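Local atomic coordinates of 4-diphosphocytidyl-2C-methyl-D-erythritol synthase (PDB entry 1VGW), a protein that probably catalyses the transfer of a cytidylyl group from CTP to 2-C-methyl-D-erythritol 4-phosphate, releasing diphosphate, in the second step of the DXP route to isoprenoids. Residues A9-A14 and G42-H47; N106-D111 and R124-A129; G187-E192 and V196-V201. One frame throughout, in Å; residues are numbered along the deposited sequence.

Interaction 1 (A9-A14 and G42-H47)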
# COMPACT_ATOMS: atom_id res chain seq x y z
N ALA B 9 -15.27 -18.27 -9.87
CA ALA B 9 -13.98 -17.53 -9.91
C ALA B 9 -13.37 -17.53 -11.30
O ALA B 9 -13.37 -18.59 -11.98
CB ALA B 9 -12.97 -18.10 -8.93
N LEU B 10 -12.94 -16.36 -11.77
CA LEU B 10 -12.29 -16.32 -13.12
C LEU B 10 -10.90 -15.65 -12.94
O LEU B 10 -10.75 -14.56 -12.37
CB LEU B 10 -13.14 -15.62 -14.14
CG LEU B 10 -12.66 -15.31 -15.52
CD1 LEU B 10 -12.46 -16.57 -16.35
CD2 LEU B 10 -13.62 -14.38 -16.31
N ILE B 11 -9.87 -16.35 -13.37
CA ILE B 11 -8.46 -15.91 -13.17
C ILE B 11 -7.74 -15.79 -14.50
O ILE B 11 -7.48 -16.79 -15.18
CB ILE B 11 -7.75 -16.99 -12.29
CG1 ILE B 11 -8.34 -16.96 -10.86
CG2 ILE B 11 -6.24 -16.73 -12.23
CD1 ILE B 11 -7.88 -18.07 -9.98
N PRO B 12 -7.60 -14.58 -15.00
CA PRO B 12 -6.91 -14.33 -16.27
C PRO B 12 -5.40 -14.46 -16.05
O PRO B 12 -4.84 -13.66 -15.30
CB PRO B 12 -7.30 -12.90 -16.58
CG PRO B 12 -7.53 -12.25 -15.26
CD PRO B 12 -7.81 -13.32 -14.26
N ALA B 13 -4.80 -15.51 -16.60
CA ALA B 13 -3.37 -15.73 -16.39
C ALA B 13 -2.59 -15.90 -17.68
O ALA B 13 -1.55 -16.57 -17.62
CB ALA B 13 -3.19 -16.99 -15.50
N ALA B 14 -3.00 -15.36 -18.81
CA ALA B 14 -2.30 -15.50 -20.07
C ALA B 14 -1.11 -14.51 -20.18
O ALA B 14 -0.74 -14.18 -21.31
CB ALA B 14 -3.24 -15.28 -21.25
N GLY B 42 -5.80 -22.77 -4.76
CA GLY B 42 -5.98 -23.35 -3.47
C GLY B 42 -6.94 -22.57 -2.61
O GLY B 42 -7.72 -23.16 -1.83
N ILE B 43 -6.92 -21.25 -2.70
CA ILE B 43 -7.83 -20.42 -1.90
C ILE B 43 -9.28 -20.58 -2.32
O ILE B 43 -10.17 -20.59 -1.48
CB ILE B 43 -7.38 -18.95 -1.99
CG1 ILE B 43 -5.95 -18.83 -1.37
CG2 ILE B 43 -8.33 -18.02 -1.28
CD1 ILE B 43 -5.32 -17.47 -1.80
N PHE B 44 -9.58 -20.68 -3.61
CA PHE B 44 -10.94 -20.81 -4.09
C PHE B 44 -11.49 -22.23 -4.00
O PHE B 44 -12.62 -22.44 -3.54
CB PHE B 44 -11.04 -20.31 -5.55
CG PHE B 44 -10.76 -18.83 -5.67
CD1 PHE B 44 -11.73 -17.88 -5.46
CD2 PHE B 44 -9.47 -18.39 -5.99
CE1 PHE B 44 -11.44 -16.53 -5.53
CE2 PHE B 44 -9.18 -17.05 -6.08
CZ PHE B 44 -10.16 -16.11 -5.86
N GLU B 45 -10.68 -23.23 -4.40
CA GLU B 45 -11.08 -24.62 -4.33
C GLU B 45 -11.43 -25.06 -2.93
O GLU B 45 -12.34 -25.90 -2.78
CB GLU B 45 -10.09 -25.55 -4.99
CG GLU B 45 -10.06 -25.30 -6.53
CD GLU B 45 -11.10 -26.18 -7.20
OE1 GLU B 45 -11.94 -25.67 -7.97
OE2 GLU B 45 -11.07 -27.41 -6.95
N ARG B 46 -10.87 -24.45 -1.89
CA ARG B 46 -11.23 -24.81 -0.53
C ARG B 46 -12.34 -23.97 0.07
O ARG B 46 -12.69 -24.13 1.26
CB ARG B 46 -9.99 -24.77 0.38
CG ARG B 46 -9.77 -23.50 1.14
CD ARG B 46 -8.71 -23.67 2.25
NE ARG B 46 -7.39 -23.29 1.74
CZ ARG B 46 -6.70 -23.93 0.81
NH1 ARG B 46 -7.16 -25.05 0.24
NH2 ARG B 46 -5.54 -23.45 0.39
N HIS B 47 -12.85 -22.99 -0.65
CA HIS B 47 -13.88 -22.09 -0.12
C HIS B 47 -15.26 -22.60 -0.44
O HIS B 47 -15.65 -22.73 -1.62
CB HIS B 47 -13.66 -20.69 -0.70
CG HIS B 47 -14.26 -19.63 0.18
ND1 HIS B 47 -13.48 -18.91 1.07
CD2 HIS B 47 -15.52 -19.21 0.32
CE1 HIS B 47 -14.27 -18.08 1.75
NE2 HIS B 47 -15.51 -18.25 1.31
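The methyl group of Ala9 lies over one face of the Phe44 ring, and this CH-pi contact carries most of the meeting between strand 7-12 and the end of helix 36-45. Ala9 CB stands 4.1 Å from the ring centroid, 26° off the ring normal, so it is above the face but displaced toward the rim; the nearest ring atom to CB is Phe44 CD1 at 3.7 Å. A looser second touch comes from Ile11, whose terminal CD1 approaches Phe44 CE2 obliquely at 4.2 Å. Ala9 and Ile11 alternate with Leu10 along the extended chain, which turns both of their CB atoms toward the helix.

On the helical side the first torsion of Phe44 sets CG anti to the carbonyl carbon (chi1 -65°), sending the ring out from the helix to the sheet. The next shell holds both partners. Ala9 is hydrogen-bonded through its backbone to Leu52 and Val54 of the parallel strand 52-56, and Ile11 to Val54 as well, while Phe44 also packs on Thr53 and on Leu122 of helix 119-129. The ring of His110, the residue that follows strand 106-109, meets that of Phe44 edge-to-face. Helix 36-45 connects the parallel strands 7-12 and 52-56, a beta-alpha-beta crossover of the kind found in the nucleotide-binding fold of the GT-A clan.

No hydrogen bond or salt bridge joins 9-14 to 42-47, and all three touching residues are buried. The contact is therefore hydrophobic and dispersive, with a weak CH-pi component, the small alanine letting the ring come close to the strand.

Interaction 2 (N106-D111 and R124-A129); sequences NILVHD and RLIEQA
Leu108 meets Leu125 and Ile126 through a single methyl group, CD2, which forms the centre of this contact between strand 106-109 and helix 119-129. Leu108 CD2 lies 4.1 Å from Leu125 CD2, the two leucines reaching toward each other tip to tip. It is equally near the other helix residue, with Leu108 CD2 and Ile126 CG1 also 4.1 Å apart, but here the side chains cross at about a right angle. Leu125 places CG anti to the backbone N (chi1 176°), which carries its branch out to the strand, whereas Ile126 offers the flank of its ethyl arm.

Packing thins away from these three residues. The CA atoms of Leu108 and Ile126, the closest pair between the segments, are still 8.9 Å apart, and only 125 Å² is buried in all. Ile126 is partly exposed, and the next two residues, Glu127 and Gln128, are exposed to solvent. Asn106, though buried, makes no close contact with the helix segment; its ND2 donates instead to Gly130 O.

Strand 106-109 pairs in parallel with 7-12 and antiparallel with 169-173. From the latter, Leu171 packs against Leu108, and Pro169 against Leu125. Ile126 rests on the loop residue Ala49. Leu125 also touches Ile206 of strand 204-207, so helix 119-129 packs across several strands of the mixed sheet, helix-on-sheet packing of the same alpha/beta fold.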
# COMPACT_ATOMS: atom_id res chain seq x y z
N ASN B 106 -22.81 -14.83 -10.37
CA ASN B 106 -21.69 -13.96 -10.10
C ASN B 106 -20.34 -14.45 -10.66
O ASN B 106 -19.98 -15.64 -10.53
CB ASN B 106 -21.57 -13.77 -8.57
CG ASN B 106 -22.76 -13.12 -7.94
OD1 ASN B 106 -23.29 -12.12 -8.42
ND2 ASN B 106 -23.24 -13.63 -6.79
N ILE B 107 -19.57 -13.55 -11.27
CA ILE B 107 -18.20 -13.90 -11.79
C ILE B 107 -17.17 -13.14 -10.95
O ILE B 107 -17.32 -11.88 -10.86
CB ILE B 107 -18.04 -13.40 -13.22
CG1 ILE B 107 -19.13 -13.89 -14.17
CG2 ILE B 107 -16.65 -13.65 -13.79
CD1 ILE B 107 -19.20 -15.39 -14.38
N LEU B 108 -16.33 -13.79 -10.16
CA LEU B 108 -15.32 -13.08 -9.34
C LEU B 108 -13.97 -13.03 -10.08
O LEU B 108 -13.33 -14.10 -10.21
CB LEU B 108 -15.13 -13.77 -8.00
CG LEU B 108 -16.20 -13.63 -6.94
CD1 LEU B 108 -17.45 -14.51 -7.27
CD2 LEU B 108 -15.69 -14.07 -5.58
N VAL B 109 -13.58 -11.92 -10.66
CA VAL B 109 -12.35 -11.76 -11.45
C VAL B 109 -11.14 -11.47 -10.55
O VAL B 109 -11.06 -10.46 -9.88
CB VAL B 109 -12.48 -10.72 -12.56
CG1 VAL B 109 -11.36 -10.80 -13.63
CG2 VAL B 109 -13.80 -10.85 -13.36
N HIS B 110 -10.21 -12.43 -10.46
CA HIS B 110 -9.06 -12.28 -9.55
C HIS B 110 -7.69 -12.35 -10.23
O HIS B 110 -7.52 -13.19 -11.10
CB HIS B 110 -9.08 -13.41 -8.51
CG HIS B 110 -8.16 -13.20 -7.36
ND1 HIS B 110 -8.31 -12.18 -6.45
CD2 HIS B 110 -7.07 -13.90 -6.95
CE1 HIS B 110 -7.33 -12.25 -5.52
NE2 HIS B 110 -6.59 -13.29 -5.82
N ASP B 111 -6.78 -11.48 -9.81
CA ASP B 111 -5.39 -11.49 -10.38
C ASP B 111 -4.64 -12.80 -10.04
O ASP B 111 -4.66 -13.23 -8.88
CB ASP B 111 -4.61 -10.37 -9.72
CG ASP B 111 -4.94 -8.98 -10.18
OD1 ASP B 111 -4.94 -8.07 -9.31
OD2 ASP B 111 -5.20 -8.75 -11.36
N ARG B 124 -16.52 -12.07 3.05
CA ARG B 124 -17.16 -10.74 3.07
C ARG B 124 -17.58 -10.28 1.67
O ARG B 124 -18.69 -9.79 1.46
CB ARG B 124 -16.16 -9.72 3.61
CG ARG B 124 -16.37 -9.31 5.05
CD ARG B 124 -15.81 -7.92 5.31
NE ARG B 124 -14.42 -7.81 4.94
CZ ARG B 124 -13.36 -8.30 5.55
NH1 ARG B 124 -12.15 -8.06 5.03
NH2 ARG B 124 -13.46 -9.04 6.64
N LEU B 125 -16.72 -10.43 0.66
CA LEU B 125 -17.11 -10.01 -0.69
C LEU B 125 -18.32 -10.77 -1.19
O LEU B 125 -19.19 -10.22 -1.88
CB LEU B 125 -15.94 -10.19 -1.65
CG LEU B 125 -16.12 -9.91 -3.13
CD1 LEU B 125 -16.34 -8.40 -3.37
CD2 LEU B 125 -14.91 -10.40 -3.95
N ILE B 126 -18.33 -12.09 -0.99
CA ILE B 126 -19.42 -12.92 -1.47
C ILE B 126 -20.72 -12.54 -0.75
O ILE B 126 -21.72 -12.37 -1.44
CB ILE B 126 -19.16 -14.41 -1.33
CG1 ILE B 126 -18.20 -14.89 -2.44
CG2 ILE B 126 -20.43 -15.27 -1.39
CD1 ILE B 126 -17.35 -16.09 -1.96
N GLU B 127 -20.63 -12.35 0.55
CA GLU B 127 -21.77 -12.01 1.38
C GLU B 127 -22.38 -10.65 1.07
O GLU B 127 -23.59 -10.53 0.88
CB GLU B 127 -21.33 -12.06 2.85
CG GLU B 127 -22.47 -11.91 3.85
CD GLU B 127 -23.49 -13.02 3.69
OE1 GLU B 127 -23.09 -14.19 3.57
OE2 GLU B 127 -24.70 -12.70 3.66
N GLN B 128 -21.52 -9.64 0.90
CA GLN B 128 -22.02 -8.29 0.60
C GLN B 128 -22.25 -7.98 -0.84
O GLN B 128 -23.36 -7.58 -1.24
CB GLN B 128 -21.04 -7.29 1.24
CG GLN B 128 -20.98 -7.49 2.75
CD GLN B 128 -19.84 -6.76 3.41
OE1 GLN B 128 -19.46 -7.08 4.54
NE2 GLN B 128 -19.26 -5.77 2.74
N ALA B 129 -21.31 -8.25 -1.73
CA ALA B 129 -21.56 -7.93 -3.15
C ALA B 129 -22.28 -9.05 -3.84
O ALA B 129 -22.88 -8.88 -4.92
CB ALA B 129 -20.23 -7.61 -3.84

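Interaction 3 (G187-E192 and V196-V201)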
# COMPACT_ATOMS: atom_id res chain seq x y z
N GLY B 187 -13.98 3.14 -23.94
CA GLY B 187 -12.84 2.23 -23.94
C GLY B 187 -11.74 2.72 -23.01
O GLY B 187 -10.90 1.90 -22.59
N GLY B 188 -11.73 3.99 -22.62
CA GLY B 188 -10.69 4.49 -21.72
C GLY B 188 -10.92 4.02 -20.28
O GLY B 188 -11.12 4.87 -19.39
N ILE B 189 -10.89 2.73 -20.02
CA ILE B 189 -11.14 2.16 -18.72
C ILE B 189 -9.93 1.43 -18.13
O ILE B 189 -8.97 1.13 -18.86
CB ILE B 189 -12.28 1.10 -18.80
CG1 ILE B 189 -11.78 -0.10 -19.63
CG2 ILE B 189 -13.55 1.66 -19.40
CD1 ILE B 189 -12.05 -1.43 -18.95
N THR B 190 -9.97 1.08 -16.84
CA THR B 190 -8.87 0.35 -16.22
C THR B 190 -9.32 -0.99 -15.65
O THR B 190 -9.11 -2.00 -16.33
CB THR B 190 -8.17 1.16 -15.13
OG1 THR B 190 -9.17 1.80 -14.32
CG2 THR B 190 -7.25 2.23 -15.75
N ASP B 191 -9.84 -1.07 -14.43
CA ASP B 191 -10.30 -2.31 -13.84
C ASP B 191 -11.75 -2.68 -14.26
O ASP B 191 -12.35 -1.94 -15.06
CB ASP B 191 -10.17 -2.29 -12.32
CG ASP B 191 -10.96 -1.27 -11.59
OD1 ASP B 191 -10.92 -1.11 -10.34
OD2 ASP B 191 -11.70 -0.49 -12.20
N GLU B 192 -12.26 -3.85 -13.81
CA GLU B 192 -13.61 -4.23 -14.21
C GLU B 192 -14.65 -3.23 -13.66
O GLU B 192 -15.54 -2.87 -14.45
CB GLU B 192 -14.03 -5.65 -13.90
CG GLU B 192 -13.34 -6.76 -14.67
CD GLU B 192 -11.85 -6.90 -14.31
OE1 GLU B 192 -11.05 -7.32 -15.17
OE2 GLU B 192 -11.41 -6.61 -13.17
N VAL B 196 -17.99 -1.13 -15.41
CA VAL B 196 -19.36 -1.21 -14.89
C VAL B 196 -19.87 0.20 -14.61
O VAL B 196 -20.98 0.53 -15.03
CB VAL B 196 -19.50 -2.17 -13.72
CG1 VAL B 196 -20.82 -2.01 -12.97
CG2 VAL B 196 -19.48 -3.63 -14.25
N GLU B 197 -19.09 1.08 -13.98
CA GLU B 197 -19.46 2.46 -13.66
C GLU B 197 -19.88 3.30 -14.87
O GLU B 197 -20.71 4.20 -14.77
CB GLU B 197 -18.30 3.20 -12.98
CG GLU B 197 -17.76 2.67 -11.68
CD GLU B 197 -16.27 3.00 -11.48
OE1 GLU B 197 -15.80 4.08 -11.93
OE2 GLU B 197 -15.53 2.18 -10.91
N LYS B 198 -19.32 3.03 -16.04
CA LYS B 198 -19.63 3.72 -17.26
C LYS B 198 -21.03 3.39 -17.76
O LYS B 198 -21.54 4.01 -18.72
CB LYS B 198 -18.61 3.42 -18.38
CG LYS B 198 -17.40 4.32 -18.25
CD LYS B 198 -16.27 3.90 -19.18
CE LYS B 198 -14.98 4.61 -18.77
NZ LYS B 198 -15.06 6.09 -18.89
N LEU B 199 -21.67 2.41 -17.14
CA LEU B 199 -23.05 2.06 -17.52
C LEU B 199 -24.02 2.82 -16.63
O LEU B 199 -25.24 2.73 -16.80
CB LEU B 199 -23.22 0.55 -17.33
CG LEU B 199 -23.17 -0.34 -18.55
CD1 LEU B 199 -22.43 0.24 -19.72
CD2 LEU B 199 -22.69 -1.75 -18.20
N GLY B 200 -23.55 3.57 -15.66
CA GLY B 200 -24.37 4.29 -14.70
C GLY B 200 -24.61 3.45 -13.46
O GLY B 200 -25.43 3.80 -12.62
N VAL B 201 -23.87 2.34 -13.28
CA VAL B 201 -24.07 1.50 -12.10
C VAL B 201 -22.92 1.79 -11.11
O VAL B 201 -21.77 1.76 -11.59
CB VAL B 201 -23.94 0.01 -12.50
CG1 VAL B 201 -24.03 -0.89 -11.28
CG2 VAL B 201 -24.88 -0.41 -13.60
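Ile189 has CG1 between its backbone N and carbonyl carbon (chi1 67°), which leaves CG2 anti to the carbonyl carbon and facing the side chain of Lys198. The lysine is extended through chi2 and chi3 and bends only at chi4 (-63°), so its methylene chain passes beside the isoleucine at an oblique angle. Ile189 CG2 is placed 3.3 Å from Lys198 CE, closer than normal packing and therefore doubtful in detail, since Lys198 is exposed and the adjoining Gly187 and Gly188 are poorly ordered. As modelled, the methylenes and not NZ lie nearest to the isoleucine.

The polar link across the contact belongs to the backbone: Val196 N donates to Glu192 O over 3.2 Å. This is an i to i+4 bond along helix 192-197. The carboxylate of Glu192 is engaged elsewhere, in a salt bridge to Arg84.

Asp191 and Glu197 would probably repel each other, their OD2 and OE2 being 4.8 Å apart, but Lys147 of the second subunit forms salt bridges with both oxygens, which places this face of the contact at the dimer interface and should offset the repulsion.

The helix is finished by recognisable motifs at both ends. Asp191 is the N-cap, its OD2 accepting from Ser194 N. Gly200, with positive phi (92°), ends a Schellman motif, in which Gly200 N bonds to Glu197 O over 3.0 Å. Together they mark out a short, capped helix bordering the subunit interface.

How the interactions relate
Interactions 1 and 2 are buried core contacts of one kind, each setting a helix against a strand of the mixed sheet by apolar side chains without a hydrogen bond between the segments. Their strands, 7-12 and 106-109, are parallel neighbours: Leu10 N lies 2.8 Å from Leu108 O, and Leu10 O lies 2.9 Å from His110 N, both probable hydrogen bonds. An aromatic ring gives interaction 1 its CH-pi character, while interaction 2 is purely aliphatic. Interaction 3 is local and partly exposed, its helix capped and with salt bridges to Lys147 of the second subunit. It meets interaction 2 through Val109 and Glu192, but its centre lies about 23 Å from that of interaction 1.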